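Beta-glucosidase (Chaetomella raphigera, PDB 6JXG) probably hydrolyses terminal, non-reducing beta-D-glucosyl residues, releasing beta-D-glucose, as a secreted family 3 glycoside hydrolase of cellulose degradation. Local coordinates at residues F65-T70 and T387-Y392; L101-Q106 and V304-W309; I360-G365 and R372-G377. One frame throughout, in Å; residues are numbered along the deposited sequence.

Interaction 1: F65-T70 and T387-Y392; sequences FVQNVT and TADFPY. With NAG (2-acetamido-2-deoxy-beta-D-glucopyranose), chain B.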
# COMPACT_ATOMS: atom_id res chain seq x y z
N PHE A 65 0.10 18.03 -5.15
CA PHE A 65 -0.02 19.49 -5.42
C PHE A 65 0.28 19.86 -6.89
O PHE A 65 -0.41 20.71 -7.48
CB PHE A 65 0.85 20.35 -4.45
CG PHE A 65 0.48 20.22 -2.98
CD1 PHE A 65 -0.76 20.63 -2.52
CD2 PHE A 65 1.37 19.75 -2.05
CE1 PHE A 65 -1.12 20.54 -1.18
CE2 PHE A 65 1.00 19.70 -0.69
CZ PHE A 65 -0.23 20.10 -0.27
N VAL A 66 1.32 19.30 -7.47
CA VAL A 66 1.77 19.69 -8.80
C VAL A 66 0.79 19.29 -9.90
O VAL A 66 0.21 18.19 -9.90
CB VAL A 66 3.15 19.05 -9.06
CG1 VAL A 66 3.73 19.46 -10.39
CG2 VAL A 66 4.10 19.41 -7.96
N GLN A 67 0.57 20.19 -10.86
CA GLN A 67 -0.30 19.93 -11.94
C GLN A 67 0.41 19.09 -13.03
O GLN A 67 1.68 18.98 -13.05
CB GLN A 67 -0.88 21.23 -12.52
CG GLN A 67 -1.60 22.11 -11.55
CD GLN A 67 -2.67 21.34 -10.85
OE1 GLN A 67 -3.53 20.80 -11.51
NE2 GLN A 67 -2.59 21.20 -9.52
N ASN A 68 -0.41 18.51 -13.90
CA ASN A 68 0.09 17.70 -15.04
C ASN A 68 0.96 16.57 -14.55
O ASN A 68 2.01 16.30 -15.10
CB ASN A 68 0.89 18.56 -15.99
CG ASN A 68 0.05 19.18 -17.04
OD1 ASN A 68 -0.98 18.60 -17.47
ND2 ASN A 68 0.43 20.37 -17.46
N VAL A 69 0.44 15.86 -13.54
CA VAL A 69 1.03 14.62 -13.09
C VAL A 69 -0.06 13.51 -13.16
O VAL A 69 -1.23 13.78 -13.38
CB VAL A 69 1.56 14.76 -11.65
CG1 VAL A 69 2.55 15.89 -11.55
CG2 VAL A 69 0.43 14.96 -10.66
N THR A 70 0.35 12.28 -12.98
CA THR A 70 -0.56 11.14 -13.02
C THR A 70 -1.09 10.84 -11.61
O THR A 70 -0.32 10.75 -10.66
CB THR A 70 0.15 9.90 -13.59
OG1 THR A 70 0.55 10.19 -14.94
CG2 THR A 70 -0.75 8.66 -13.64
N THR A 387 -2.30 11.77 -1.67
CA THR A 387 -3.15 12.22 -2.76
C THR A 387 -2.39 12.92 -3.84
O THR A 387 -1.21 13.26 -3.67
CB THR A 387 -4.31 13.11 -2.24
OG1 THR A 387 -3.82 14.27 -1.53
CG2 THR A 387 -5.24 12.22 -1.29
N ALA A 388 -3.12 13.24 -4.90
CA ALA A 388 -2.64 13.99 -6.08
C ALA A 388 -3.88 14.63 -6.70
O ALA A 388 -4.97 14.19 -6.41
CB ALA A 388 -2.00 13.11 -7.09
N ASP A 389 -3.63 15.63 -7.55
CA ASP A 389 -4.71 16.31 -8.31
C ASP A 389 -4.89 15.45 -9.55
O ASP A 389 -3.91 15.03 -10.14
CB ASP A 389 -4.32 17.71 -8.66
CG ASP A 389 -4.48 18.68 -7.48
OD1 ASP A 389 -4.70 18.27 -6.32
OD2 ASP A 389 -4.43 19.90 -7.78
N PHE A 390 -6.13 15.05 -9.85
CA PHE A 390 -6.40 14.29 -11.03
C PHE A 390 -6.18 15.18 -12.25
O PHE A 390 -6.70 16.31 -12.26
CB PHE A 390 -7.86 13.85 -11.09
CG PHE A 390 -8.27 12.89 -10.00
CD1 PHE A 390 -8.04 11.57 -10.15
CD2 PHE A 390 -8.95 13.34 -8.86
CE1 PHE A 390 -8.47 10.66 -9.19
CE2 PHE A 390 -9.38 12.45 -7.90
CZ PHE A 390 -9.13 11.11 -8.06
N PRO A 391 -5.43 14.69 -13.27
CA PRO A 391 -5.42 15.45 -14.55
C PRO A 391 -6.75 15.30 -15.30
O PRO A 391 -7.08 16.13 -16.13
CB PRO A 391 -4.29 14.80 -15.37
CG PRO A 391 -4.13 13.44 -14.77
CD PRO A 391 -4.64 13.46 -13.35
N TYR A 392 -7.51 14.29 -14.95
CA TYR A 392 -8.85 13.98 -15.48
C TYR A 392 -9.27 12.78 -14.63
O TYR A 392 -8.44 12.21 -13.91
CB TYR A 392 -8.80 13.60 -16.98
CG TYR A 392 -7.97 12.41 -17.31
CD1 TYR A 392 -8.49 11.12 -17.24
CD2 TYR A 392 -6.62 12.54 -17.66
CE1 TYR A 392 -7.71 10.01 -17.50
CE2 TYR A 392 -5.84 11.42 -17.95
CZ TYR A 392 -6.40 10.14 -17.83
OH TYR A 392 -5.61 9.01 -18.11
C1 NAG B . -0.29 21.05 -18.51
C2 NAG B . -0.40 22.56 -18.39
C3 NAG B . -0.97 23.11 -19.69
C4 NAG B . -0.04 22.71 -20.81
C5 NAG B . -0.09 21.20 -20.85
C6 NAG B . 0.65 20.53 -22.00
C7 NAG B . -0.81 23.51 -16.19
C8 NAG B . -1.77 23.83 -15.09
N2 NAG B . -1.27 22.93 -17.29
O3 NAG B . -1.02 24.51 -19.57
O4 NAG B . -0.47 23.30 -22.02
O5 NAG B . 0.51 20.76 -19.66
O6 NAG B . 1.89 21.19 -22.01
O7 NAG B . 0.37 23.79 -16.08
O HOH W 1 -2.54 17.17 -4.61
O HOH W 2 -2.57 21.73 -5.95
O HOH W 3 -1.05 16.85 -7.86
O HOH W 4 -2.57 16.19 -12.47
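Gln67 and Asp389 make the one direct hydrogen bond between 65-70 and 387-392: Gln67 NE2 donates to Asp389 OD2 over 2.8 Å, nearly straight at 165°. The carboxylate oxygen lies in the amide plane of Gln67 but is itself approached from its anti side, 31° out of the carboxylate plane. A bend at chi2 (-54°) folds the glutamine chain back, and the same NE2 also reaches Phe65 O in a weak bond; an amide that can donate twice suits this place. Asp389 is equally fitting, because its two carboxylate oxygens can take different partners.

Four waters complete the seam. One accepts from Phe65 N and donates to Asp389 OD1; another donates to Phe65 O and, at 3.2 Å, to Asp389 OD2. A third joins Val66 O to Asp389 N, and a fourth receives Val69 N and gives to Asp389 O, so backbone and carboxylate of one aspartate are both tied to the facing loop.

Van der Waals packing is slight, a ring set against a carbonyl: Pro391 CG lies 3.2 Å from Val69 O. On Asn68 the N-linked sugar is joined through ND2 to NAG C1, and its acetyl methyl C8 rests 3.8 Å from Gln67 CB. The arrangement is a water-rich loop-to-loop interface between the TIM-barrel-type N-terminal domain and the C-terminal domain of a family 3 glycoside hydrolase, beside an N-glycosylation site.

Interaction 2: L101-Q106 and V304-W309; sequences LGINVQ and VTWSSW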
# COMPACT_ATOMS: atom_id res chain seq x y z
N LEU A 101 10.40 16.29 -12.27
CA LEU A 101 10.11 17.46 -11.48
C LEU A 101 11.21 17.93 -10.51
O LEU A 101 11.01 18.91 -9.81
CB LEU A 101 8.86 17.16 -10.65
CG LEU A 101 7.59 17.03 -11.53
CD1 LEU A 101 6.36 16.65 -10.70
CD2 LEU A 101 7.26 18.24 -12.37
N GLY A 102 12.31 17.19 -10.40
CA GLY A 102 13.43 17.54 -9.58
C GLY A 102 13.17 17.14 -8.13
O GLY A 102 13.87 17.55 -7.24
N ILE A 103 12.20 16.26 -7.91
CA ILE A 103 11.93 15.75 -6.55
C ILE A 103 13.02 14.80 -6.14
O ILE A 103 13.30 13.79 -6.82
CB ILE A 103 10.53 15.10 -6.47
CG1 ILE A 103 9.50 16.17 -6.71
CG2 ILE A 103 10.31 14.40 -5.11
CD1 ILE A 103 8.10 15.71 -6.86
N ASN A 104 13.68 15.08 -5.00
CA ASN A 104 14.71 14.17 -4.55
C ASN A 104 14.19 12.89 -3.85
O ASN A 104 14.68 11.77 -4.13
CB ASN A 104 15.76 14.85 -3.67
CG ASN A 104 16.60 15.90 -4.44
OD1 ASN A 104 17.59 15.57 -5.20
ND2 ASN A 104 16.19 17.09 -4.33
N VAL A 105 13.24 13.09 -2.94
CA VAL A 105 12.68 12.03 -2.10
C VAL A 105 11.18 12.06 -2.31
O VAL A 105 10.54 13.08 -2.02
CB VAL A 105 13.02 12.24 -0.62
CG1 VAL A 105 12.48 11.06 0.20
CG2 VAL A 105 14.55 12.38 -0.49
N GLN A 106 10.65 10.96 -2.81
CA GLN A 106 9.21 10.78 -2.98
C GLN A 106 8.70 10.01 -1.77
O GLN A 106 9.18 8.90 -1.50
CB GLN A 106 8.92 10.03 -4.27
CG GLN A 106 7.46 10.05 -4.68
CD GLN A 106 6.90 11.42 -4.93
OE1 GLN A 106 7.61 12.36 -5.30
NE2 GLN A 106 5.58 11.53 -4.79
N VAL A 304 13.88 21.98 -9.40
CA VAL A 304 12.48 22.24 -9.12
C VAL A 304 12.16 23.63 -9.68
O VAL A 304 12.85 24.58 -9.30
CB VAL A 304 12.26 22.21 -7.60
CG1 VAL A 304 10.89 22.75 -7.23
CG2 VAL A 304 12.43 20.74 -7.13
N THR A 305 11.15 23.76 -10.55
CA THR A 305 10.73 25.07 -11.11
C THR A 305 9.28 25.39 -10.79
O THR A 305 8.63 26.24 -11.40
CB THR A 305 11.00 25.11 -12.64
OG1 THR A 305 10.09 24.23 -13.33
CG2 THR A 305 12.49 24.64 -12.94
N TRP A 306 8.74 24.68 -9.81
CA TRP A 306 7.36 24.80 -9.47
C TRP A 306 7.24 25.03 -7.92
O TRP A 306 8.25 24.94 -7.18
CB TRP A 306 6.56 23.52 -9.82
CG TRP A 306 7.24 22.30 -9.43
CD1 TRP A 306 8.10 21.64 -10.16
CD2 TRP A 306 7.18 21.64 -8.17
NE1 TRP A 306 8.62 20.59 -9.47
CE2 TRP A 306 8.04 20.56 -8.23
CE3 TRP A 306 6.47 21.86 -6.98
CZ2 TRP A 306 8.25 19.71 -7.16
CZ3 TRP A 306 6.68 20.98 -5.90
CH2 TRP A 306 7.48 19.90 -6.02
N SER A 307 6.04 25.33 -7.47
CA SER A 307 5.78 25.37 -6.01
C SER A 307 4.56 24.55 -5.66
O SER A 307 3.53 24.58 -6.36
CB SER A 307 5.57 26.84 -5.54
OG SER A 307 5.34 27.06 -4.16
N SER A 308 4.62 23.89 -4.50
CA SER A 308 3.42 23.27 -3.90
C SER A 308 2.34 24.26 -3.55
O SER A 308 1.18 23.89 -3.39
CB SER A 308 3.88 22.52 -2.64
OG SER A 308 4.71 21.38 -2.98
N TRP A 309 2.70 25.54 -3.35
CA TRP A 309 1.80 26.47 -2.65
C TRP A 309 1.22 27.54 -3.62
O TRP A 309 0.48 28.40 -3.21
CB TRP A 309 2.55 27.16 -1.50
CG TRP A 309 3.55 26.26 -0.83
CD1 TRP A 309 4.91 26.37 -0.86
CD2 TRP A 309 3.26 25.04 -0.13
NE1 TRP A 309 5.50 25.29 -0.21
CE2 TRP A 309 4.50 24.49 0.29
CE3 TRP A 309 2.08 24.40 0.23
CZ2 TRP A 309 4.58 23.31 0.93
CZ3 TRP A 309 2.17 23.25 0.93
CH2 TRP A 309 3.38 22.72 1.29
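The backbones of 101-106 and 304-309 come closest where Gly102 faces Val304, their CA atoms 4.8 Å apart, and then diverge. Gly102 ends helix 84-100 in a Schellman motif with positive phi (82°), a conformation easy for glycine; a CB here would also run into Val304 N.

The indole of Trp306 carries most of the contact. Its NE1 donates to Leu101 O over 2.9 Å at 157°, arriving in the carbonyl plane on a lone pair, with the oxygen close to the ring plane. Tryptophan suits the site because one edge offers both a donor and a hydrocarbon surface. Here chi1 of 45° places CG between the backbone N and the carbonyl carbon, which brings that edge to the helix end. The turn of 101-106 belongs to the N-terminal, TIM-barrel-type domain, leading from helix 84-100 into strand 105-106, and the loop 304-309 closes over it.

Around the bond the packing is mostly of hydrocarbon on the indole. Leu101 CD2 lies 4.1 Å from Trp306 CD1, and its CB also approaches NE1. Farther along the same ring edge, Ile103 CG1 meets Trp306 CZ2 at 3.8 Å; both aliphatic chains run about perpendicular to the indole. Val304, branched at CB, divides its methyls: CG1 covers the rim of one indole face, while CG2 lies against two backbone oxygens, 3.5 Å from both Leu101 O and Gly102 O.

Interaction 3: I360-G365 and R372-G377; sequences IDNPAG and RGCDTG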
# COMPACT_ATOMS: atom_id res chain seq x y z
N ILE A 360 -20.59 9.14 -11.71
CA ILE A 360 -20.19 10.37 -12.42
C ILE A 360 -19.15 11.15 -11.66
O ILE A 360 -19.03 11.01 -10.45
CB ILE A 360 -21.40 11.30 -12.66
CG1 ILE A 360 -22.04 11.69 -11.32
CG2 ILE A 360 -22.32 10.63 -13.68
CD1 ILE A 360 -23.11 12.74 -11.43
N ASP A 361 -18.37 11.94 -12.38
CA ASP A 361 -17.41 12.81 -11.73
C ASP A 361 -18.15 13.83 -10.82
O ASP A 361 -19.28 14.27 -11.14
CB ASP A 361 -16.59 13.57 -12.75
CG ASP A 361 -15.44 12.73 -13.34
OD1 ASP A 361 -15.15 11.66 -12.81
OD2 ASP A 361 -14.84 13.18 -14.29
N ASN A 362 -17.50 14.21 -9.74
CA ASN A 362 -17.99 15.19 -8.80
C ASN A 362 -18.41 16.41 -9.59
O ASN A 362 -17.58 16.95 -10.30
CB ASN A 362 -16.92 15.55 -7.79
CG ASN A 362 -17.42 16.58 -6.76
OD1 ASN A 362 -18.45 17.27 -6.96
ND2 ASN A 362 -16.74 16.64 -5.64
N PRO A 363 -19.71 16.79 -9.53
CA PRO A 363 -20.21 17.93 -10.33
C PRO A 363 -19.51 19.24 -9.98
O PRO A 363 -19.43 20.08 -10.81
CB PRO A 363 -21.70 18.01 -9.95
CG PRO A 363 -22.07 16.65 -9.47
CD PRO A 363 -20.81 16.01 -8.92
N ALA A 364 -19.01 19.40 -8.77
CA ALA A 364 -18.29 20.64 -8.39
C ALA A 364 -16.85 20.65 -8.93
O ALA A 364 -16.16 21.63 -8.82
CB ALA A 364 -18.28 20.77 -6.87
N GLY A 365 -16.36 19.52 -9.43
CA GLY A 365 -14.98 19.41 -9.91
C GLY A 365 -14.20 18.28 -9.21
O GLY A 365 -14.35 18.08 -7.98
N ARG A 372 -8.69 15.81 -1.35
CA ARG A 372 -9.75 14.80 -1.70
C ARG A 372 -10.63 14.50 -0.48
O ARG A 372 -11.21 13.40 -0.37
CB ARG A 372 -9.18 13.51 -2.28
CG ARG A 372 -8.02 13.71 -3.26
CD ARG A 372 -8.54 14.25 -4.59
NE ARG A 372 -8.76 15.70 -4.58
CZ ARG A 372 -7.86 16.62 -4.83
NH1 ARG A 372 -8.22 17.89 -4.79
NH2 ARG A 372 -6.63 16.32 -5.20
N GLY A 373 -10.80 15.51 0.37
CA GLY A 373 -11.57 15.39 1.62
C GLY A 373 -13.06 15.48 1.44
O GLY A 373 -13.75 16.23 2.13
N CYS A 374 -13.60 14.65 0.58
CA CYS A 374 -15.01 14.39 0.53
C CYS A 374 -15.23 13.07 -0.21
O CYS A 374 -14.34 12.61 -0.98
CB CYS A 374 -15.72 15.55 -0.24
SG CYS A 374 -15.41 15.62 -2.02
N ASP A 375 -16.47 12.53 -0.10
CA ASP A 375 -16.87 11.34 -0.89
C ASP A 375 -18.08 11.74 -1.73
O ASP A 375 -19.21 11.37 -1.44
CB ASP A 375 -17.20 10.19 0.05
CG ASP A 375 -17.58 8.90 -0.68
OD1 ASP A 375 -17.27 8.76 -1.85
OD2 ASP A 375 -18.29 8.04 -0.08
N THR A 376 -17.82 12.55 -2.73
CA THR A 376 -18.85 13.16 -3.57
C THR A 376 -18.49 12.83 -5.00
O THR A 376 -17.33 12.98 -5.41
CB THR A 376 -18.88 14.69 -3.38
OG1 THR A 376 -19.20 14.94 -2.02
CG2 THR A 376 -19.98 15.31 -4.22
N GLY A 377 -19.46 12.40 -5.78
CA GLY A 377 -19.15 11.80 -7.04
C GLY A 377 -18.23 10.56 -6.98
O GLY A 377 -18.04 9.96 -5.92
O HOH W 5 -14.72 14.38 -5.35
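Cys374, following an inverse gamma turn centred on Gly373, is the first residue of 372-377 to meet 360-365, bringing its SG to 4.0 Å from Asn362 ND2; its CB is directed toward the facing segment. The sulfur is bonded to Cys369 in a disulfide, which cross-links the chain just ahead of the point where the two segments draw together.

Asp375 turns the other way, its OD2 bonding to Thr437 OG1. Thr376 then presents its side chain to Asn362, the two crossing at a slant. The methyl CG2 lies 3.7 Å from Asn362 OD1, and CB is equally near Asn362 ND2, so the flat amide rests against the aliphatic part of the threonine. Its backbone oxygen is linked to the same amide through water: Asn362 ND2 donates to a water that in turn donates to Thr376 O, each step 3.0 Å.

Gly377 brings the backbones together, its CA 4.0 Å from Asn362 N and 3.5 Å from Ile360 O. Glycine suits the place, since a CB would come against Asn362 N, and the positive phi (59°) comes readily to this residue.

Asparagine suits position 362 because its amide works at both ends. With CG anti to the backbone N (chi1 -179°), the amide lies out against Thr376; ND2 meets the water and OD1 accepts from Ala364 N over 2.9 Å, the donor standing 44° out of the carbonyl plane. Pro363 fits the first corner of the turn, where its ring already restricts phi. This is an Asx turn combined with a type I beta turn from Asn362 to Gly365, heading a disulfide-linked surface loop in the C-terminal domain between strand 351-355 and helix 396-406.

Overall arrangement
Interaction 1 lies between the other two, its centre about 13 Å from that of interaction 2 and about 15 Å from that of interaction 3. On one side, Val66 CG2 packs 3.5 Å from Trp306 CE3 and Val69 CG1 reaches Leu101 CD1, continuing the apolar cluster of interaction 2. On the other, Arg372 NH2 makes a salt bridge to Asp389 OD1 and a probable hydrogen bond to Ala388 O, both at 3.0 Å, so a charged link joins the disulfide loop to the domain interface. Interactions 2 and 3 do not touch, their nearest atoms about 11 Å apart. The sugar on Asn68, a surface glycan, has its nearest atom about 9 Å from the Trp306 side chain.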